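Side-chain contacts in hydroxyethylthiazole kinase (PDB 3HPD), which probably phosphorylates the hydroxyl group of 4-methyl-5-beta-hydroxyethylthiazole with ATP and magnesium, a step that feeds thiamine diphosphate synthesis: residues A[219-224]-A[240-245]; A[184-189]-A[227-232]. All coordinates share one frame; numbering follows the deposited sequence.

Interaction 1: A[219-224]-A[240-245]; sequences VTFGIA and VKLYDW
Ala224, Phe221, Leu242 and Trp245 join two helices of the ribokinase-type alpha/beta fold, and they illustrate how a small residue lets one helix settle against another. The helices follow each other in the chain, 210-231 and then 235-248, and form a helical hairpin whose arms splay: the segment axes run at 127° to each other and approach to 9.3 Å.

The closest packing is at Ala224. A methyl side chain is small enough for the backbones to draw together, and the CA atoms of Ala224 and Trp245 come to 5.0 Å. Trp245 contributes its CB, which rests 3.9 Å from Ala224 CA and 4.0 Å from Ala224 CB. Its CG lies anti to its own carbonyl carbon (chi1 -78°), a rotation that carries most of the indole away from segment 219-224 and along helix 210-231 to Lys227, which it meets in a cation-pi contact, while NE1 is bonded to Glu231.

The other apolar contacts belong to the two branches of Leu242. CD1 reaches the far end of the Phe221 ring, with CZ 4.3 Å away, and CD2 points at the backbone of Ala224. Phe221 extends from its helix with CG anti to the backbone N (chi1 -173°), which brings the ring tip nearer to Leu242 than its CB would suggest; Val197 and Leu200 of helix 193-205 pack on the same ring. The side chain of Phe221 lies about 8 Å from those of Gly192 and Thr165, predicted to bind substrate and ATP respectively.

Polar groups are turned elsewhere: Asp244 OD2 is hydrogen-bonded to Ser237 of the second subunit. Between the two segments Ala224 O is met by carbon on two counts, Trp245 CB at 3.9 Å and Leu242 CD2 at 4.1 Å.

Interaction 2: A[184-189]-A[227-232]; sequences HELLGR and KAYEEA
Tyr229 and His184 lie ring upon ring, a face-to-face stack that ties the loop before helix 193-205 to the last turn of helix 210-231. It is a worked case of a loop held by aromatic overlap and shaped by its own hydrogen bonds.

Tyr229 has the most surface buried here. The two ring centroids are 3.7 Å apart and the planes differ by 21°, so the rings tilt slightly together. His184 NE2 sits over the middle of the phenol ring, 3.2 Å from Tyr229 CD2, whereas Tyr229 CG lies above the imidazole nearer its rim. The offset also brings Tyr229 CB over the imidazole face in a CH-pi contact.

His184 is fixed on a second side by its own segment. The backbone N of Leu186 donates to His184 ND1 at 3.0 Å, almost straight at 171° and close to the imidazole plane. That bond fixes the ring's rotation and presents a face to Tyr229; it is also consistent with ND1 carrying no proton. Bonds from Leu187 N to His184 O and from Arg189 N to Leu186 O continue the tight 3-10 turn.

Leu186, third by buried area, works at the edge of the phenol ring. The trans first torsion of Leu186 (chi1 -167°) swings CD2 to that edge, near the ring plane and 3.7 Å from Tyr229 CD1, its side chain crossing that of the tyrosine at about a right angle.

Beyond the stack, Lys233 makes a cation-pi contact with Tyr229. The turn follows strand 177-180 and, through Leu186, lies against Phe238 of helix 235-248 and Tyr247 of the third subunit, while Leu187 packs on Phe221 and Ala225 of helix 210-231.

Overall arrangement
Helix 210-231 is common to both contacts, which follow each other along it. Interaction 1 uses its middle and is wholly buried, joining it to helix 235-248 by apolar packing, in part close to the backbone, nearer the predicted substrate and ATP sites. Interaction 2 takes its last turns, is partly buried and farther from the chain's centre, and relies on stacked rings to hold a loop. The pair also meet directly: Glu231 bridges segment 227-232 to 240-245, its OE2 forming a salt bridge with Lys241 NZ at 3.0 Å and its OE1 probably hydrogen-bonded to Trp245 NE1. Both contacts are themselves apolar or aromatic; the polar bonds lie where they meet, through Glu231.

Interaction 1: A[219-224]-A[240-245]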
loop_
_atom_site.group_PDB
_atom_site.type_symbol
_atom_site.label_atom_id
_atom_site.label_comp_id
_atom_site.label_asym_id
_atom_site.label_seq_id
_atom_site.Cartn_x
_atom_site.Cartn_y
_atom_site.Cartn_z
ATOM N N VAL A 219 3.313 24.169 -5.050
ATOM C CA VAL A 219 3.980 24.521 -6.297
ATOM C C VAL A 219 4.863 23.364 -6.754
ATOM O O VAL A 219 4.823 22.952 -7.913
ATOM C CB VAL A 219 4.843 25.791 -6.126
ATOM C CG1 VAL A 219 5.777 25.963 -7.319
ATOM C CG2 VAL A 219 3.934 27.006 -5.982
ATOM N N THR A 220 5.658 22.835 -5.832
ATOM C CA THR A 220 6.546 21.726 -6.154
ATOM C C THR A 220 5.777 20.513 -6.671
ATOM O O THR A 220 6.136 19.933 -7.696
ATOM C CB THR A 220 7.378 21.317 -4.921
ATOM O OG1 THR A 220 8.226 22.408 -4.546
ATOM C CG2 THR A 220 8.240 20.106 -5.231
ATOM N N PHE A 221 4.718 20.130 -5.968
ATOM C CA PHE A 221 3.938 18.966 -6.384
ATOM C C PHE A 221 3.171 19.241 -7.673
ATOM O O PHE A 221 3.035 18.362 -8.528
ATOM C CB PHE A 221 2.954 18.560 -5.285
ATOM C CG PHE A 221 2.239 17.269 -5.566
ATOM C CD1 PHE A 221 2.903 16.054 -5.438
ATOM C CD2 PHE A 221 0.913 17.270 -5.987
ATOM C CE1 PHE A 221 2.255 14.850 -5.720
ATOM C CE2 PHE A 221 0.254 16.071 -6.273
ATOM C CZ PHE A 221 0.927 14.862 -6.141
ATOM N N GLY A 222 2.663 20.464 -7.800
ATOM C CA GLY A 222 1.920 20.836 -8.991
ATOM C C GLY A 222 2.791 20.762 -10.231
ATOM O O GLY A 222 2.347 20.320 -11.292
ATOM N N ILE A 223 4.035 21.209 -10.099
ATOM C CA ILE A 223 4.982 21.169 -11.207
ATOM C C ILE A 223 5.340 19.717 -11.521
ATOM O O ILE A 223 5.462 19.336 -12.687
ATOM C CB ILE A 223 6.278 21.948 -10.870
ATOM C CG1 ILE A 223 5.957 23.441 -10.716
ATOM C CG2 ILE A 223 7.323 21.725 -11.970
ATOM C CD1 ILE A 223 7.160 24.307 -10.353
ATOM N N ALA A 224 5.511 18.906 -10.479
ATOM C CA ALA A 224 5.848 17.500 -10.681
ATOM C C ALA A 224 4.733 16.834 -11.479
ATOM O O ALA A 224 4.990 15.983 -12.336
ATOM C CB ALA A 224 6.033 16.793 -9.330
ATOM N N VAL A 240 3.694 6.808 -11.446
ATOM C CA VAL A 240 5.113 6.497 -11.304
ATOM C C VAL A 240 5.991 7.731 -11.533
ATOM O O VAL A 240 6.947 7.978 -10.792
ATOM C CB VAL A 240 5.544 5.388 -12.306
ATOM C CG1 VAL A 240 7.055 5.215 -12.280
ATOM C CG2 VAL A 240 4.862 4.071 -11.957
ATOM N N LYS A 241 5.660 8.504 -12.559
ATOM C CA LYS A 241 6.430 9.697 -12.893
ATOM C C LYS A 241 6.344 10.813 -11.855
ATOM O O LYS A 241 7.184 11.714 -11.843
ATOM C CB LYS A 241 6.003 10.227 -14.262
ATOM C CG LYS A 241 6.348 9.295 -15.417
ATOM C CD LYS A 241 7.855 9.234 -15.654
ATOM C CE LYS A 241 8.195 8.361 -16.856
ATOM N NZ LYS A 241 9.626 8.473 -17.250
ATOM N N LEU A 242 5.338 10.770 -10.985
ATOM C CA LEU A 242 5.222 11.795 -9.952
ATOM C C LEU A 242 6.444 11.734 -9.033
ATOM O O LEU A 242 7.027 12.762 -8.687
ATOM C CB LEU A 242 3.939 11.603 -9.130
ATOM C CG LEU A 242 2.613 11.868 -9.861
ATOM C CD1 LEU A 242 1.439 11.568 -8.929
ATOM C CD2 LEU A 242 2.567 13.320 -10.331
ATOM N N TYR A 243 6.834 10.521 -8.649
ATOM C CA TYR A 243 7.994 10.331 -7.779
ATOM C C TYR A 243 9.264 10.735 -8.507
ATOM O O TYR A 243 10.166 11.325 -7.912
ATOM C CB TYR A 243 8.100 8.867 -7.358
ATOM C CG TYR A 243 6.844 8.361 -6.701
ATOM C CD1 TYR A 243 6.520 8.731 -5.394
ATOM C CD2 TYR A 243 5.951 7.550 -7.400
ATOM C CE1 TYR A 243 5.334 8.308 -4.798
ATOM C CE2 TYR A 243 4.758 7.118 -6.811
ATOM C CZ TYR A 243 4.459 7.502 -5.512
ATOM O OH TYR A 243 3.294 7.066 -4.916
ATOM N N ASP A 244 9.341 10.400 -9.792
ATOM C CA ASP A 244 10.515 10.743 -10.582
ATOM C C ASP A 244 10.754 12.242 -10.555
ATOM O O ASP A 244 11.883 12.694 -10.357
ATOM C CB ASP A 244 10.350 10.293 -12.037
ATOM C CG ASP A 244 10.503 8.798 -12.206
ATOM O OD1 ASP A 244 10.727 8.097 -11.196
ATOM O OD2 ASP A 244 10.403 8.322 -13.353
ATOM N N TRP A 245 9.689 13.014 -10.739
ATOM C CA TRP A 245 9.839 14.458 -10.755
ATOM C C TRP A 245 9.950 15.147 -9.406
ATOM O O TRP A 245 10.491 16.248 -9.320
ATOM C CB TRP A 245 8.750 15.080 -11.631
ATOM C CG TRP A 245 9.135 14.906 -13.062
ATOM C CD1 TRP A 245 8.695 13.942 -13.927
ATOM C CD2 TRP A 245 10.189 15.597 -13.736
ATOM N NE1 TRP A 245 9.422 13.986 -15.098
ATOM C CE2 TRP A 245 10.346 14.994 -15.005
ATOM C CE3 TRP A 245 11.024 16.669 -13.388
ATOM C CZ2 TRP A 245 11.308 15.426 -15.926
ATOM C CZ3 TRP A 245 11.979 17.097 -14.305
ATOM C CH2 TRP A 245 12.112 16.475 -15.558
#

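Interaction 2: A[184-189]-A[227-232]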
loop_
_atom_site.group_PDB
_atom_site.type_symbol
_atom_site.label_atom_id
_atom_site.label_comp_id
_atom_site.label_asym_id
_atom_site.label_seq_id
_atom_site.Cartn_x
_atom_site.Cartn_y
_atom_site.Cartn_z
ATOM N N HIS A 184 -2.163 19.330 -12.644
ATOM C CA HIS A 184 -2.736 18.710 -13.830
ATOM C C HIS A 184 -3.945 17.880 -13.432
ATOM O O HIS A 184 -3.934 17.211 -12.398
ATOM C CB HIS A 184 -1.710 17.826 -14.547
ATOM C CG HIS A 184 -2.144 17.416 -15.918
ATOM N ND1 HIS A 184 -3.097 16.445 -16.138
ATOM C CD2 HIS A 184 -1.840 17.926 -17.137
ATOM C CE1 HIS A 184 -3.367 16.378 -17.430
ATOM N NE2 HIS A 184 -2.618 17.268 -18.058
ATOM N N GLU A 185 -4.985 17.923 -14.257
ATOM C CA GLU A 185 -6.214 17.200 -13.963
ATOM C C GLU A 185 -6.092 15.689 -13.814
ATOM O O GLU A 185 -6.934 15.072 -13.168
ATOM C CB GLU A 185 -7.283 17.518 -15.015
ATOM C CG GLU A 185 -6.827 17.383 -16.449
ATOM C CD GLU A 185 -7.968 17.559 -17.435
ATOM O OE1 GLU A 185 -8.823 18.442 -17.204
ATOM O OE2 GLU A 185 -8.006 16.820 -18.444
ATOM N N LEU A 186 -5.062 15.081 -14.396
ATOM C CA LEU A 186 -4.931 13.630 -14.279
ATOM C C LEU A 186 -4.701 13.202 -12.828
ATOM O O LEU A 186 -4.845 12.027 -12.492
ATOM C CB LEU A 186 -3.803 13.102 -15.177
ATOM C CG LEU A 186 -3.794 11.578 -15.373
ATOM C CD1 LEU A 186 -5.138 11.124 -15.937
ATOM C CD2 LEU A 186 -2.669 11.180 -16.310
ATOM N N LEU A 187 -4.345 14.155 -11.970
ATOM C CA LEU A 187 -4.139 13.850 -10.560
ATOM C C LEU A 187 -5.439 13.281 -10.009
ATOM O O LEU A 187 -5.439 12.549 -9.021
ATOM C CB LEU A 187 -3.758 15.110 -9.770
ATOM C CG LEU A 187 -2.315 15.610 -9.884
ATOM C CD1 LEU A 187 -2.164 16.908 -9.100
ATOM C CD2 LEU A 187 -1.348 14.554 -9.346
ATOM N N GLY A 188 -6.549 13.627 -10.658
ATOM C CA GLY A 188 -7.840 13.133 -10.217
ATOM C C GLY A 188 -7.999 11.635 -10.405
ATOM O O GLY A 188 -8.932 11.034 -9.863
ATOM N N ARG A 189 -7.097 11.023 -11.169
ATOM C CA ARG A 189 -7.163 9.585 -11.417
ATOM C C ARG A 189 -6.129 8.793 -10.625
ATOM O O ARG A 189 -5.918 7.604 -10.872
ATOM C CB ARG A 189 -7.002 9.289 -12.913
ATOM C CG ARG A 189 -8.074 9.917 -13.789
ATOM C CD ARG A 189 -9.481 9.623 -13.277
ATOM N NE ARG A 189 -10.491 10.038 -14.244
ATOM C CZ ARG A 189 -11.045 9.231 -15.143
ATOM N NH1 ARG A 189 -10.700 7.951 -15.195
ATOM N NH2 ARG A 189 -11.930 9.712 -16.007
ATOM N N LYS A 227 5.052 17.882 -15.139
ATOM C CA LYS A 227 6.190 17.185 -15.734
ATOM C C LYS A 227 5.895 15.706 -15.942
ATOM O O LYS A 227 6.313 15.113 -16.936
ATOM C CB LYS A 227 7.427 17.337 -14.844
ATOM C CG LYS A 227 7.925 18.773 -14.705
ATOM C CD LYS A 227 8.352 19.347 -16.048
ATOM C CE LYS A 227 9.577 18.643 -16.608
ATOM N NZ LYS A 227 9.944 19.175 -17.953
ATOM N N ALA A 228 5.179 15.105 -14.999
ATOM C CA ALA A 228 4.848 13.693 -15.112
ATOM C C ALA A 228 3.923 13.474 -16.304
ATOM O O ALA A 228 4.097 12.529 -17.072
ATOM C CB ALA A 228 4.184 13.199 -13.826
ATOM N N TYR A 229 2.946 14.357 -16.473
ATOM C CA TYR A 229 2.019 14.210 -17.584
ATOM C C TYR A 229 2.740 14.330 -18.926
ATOM O O TYR A 229 2.373 13.667 -19.896
ATOM C CB TYR A 229 0.900 15.255 -17.502
ATOM C CG TYR A 229 -0.212 14.986 -18.485
ATOM C CD1 TYR A 229 -1.126 13.957 -18.264
ATOM C CD2 TYR A 229 -0.316 15.720 -19.668
ATOM C CE1 TYR A 229 -2.117 13.659 -19.198
ATOM C CE2 TYR A 229 -1.304 15.430 -20.609
ATOM C CZ TYR A 229 -2.199 14.399 -20.366
ATOM O OH TYR A 229 -3.172 14.104 -21.290
ATOM N N GLU A 230 3.770 15.168 -18.985
ATOM C CA GLU A 230 4.519 15.339 -20.227
ATOM C C GLU A 230 5.094 13.999 -20.676
ATOM O O GLU A 230 5.212 13.733 -21.873
ATOM C CB GLU A 230 5.664 16.341 -20.037
ATOM C CG GLU A 230 5.224 17.721 -19.582
ATOM C CD GLU A 230 6.385 18.696 -19.449
ATOM O OE1 GLU A 230 7.539 18.235 -19.348
ATOM O OE2 GLU A 230 6.138 19.920 -19.430
ATOM N N GLU A 231 5.447 13.165 -19.701
ATOM C CA GLU A 231 6.028 11.852 -19.969
ATOM C C GLU A 231 5.051 10.677 -19.954
ATOM O O GLU A 231 5.331 9.638 -20.552
ATOM C CB GLU A 231 7.128 11.548 -18.953
ATOM C CG GLU A 231 8.414 12.318 -19.134
ATOM C CD GLU A 231 9.522 11.752 -18.269
ATOM O OE1 GLU A 231 9.578 12.076 -17.061
ATOM O OE2 GLU A 231 10.329 10.960 -18.796
ATOM N N ALA A 232 3.923 10.833 -19.269
ATOM C CA ALA A 232 2.940 9.754 -19.154
ATOM C C ALA A 232 1.512 10.293 -19.131
ATOM O O ALA A 232 1.123 11.002 -18.207
ATOM C CB ALA A 232 3.218 8.950 -17.887
#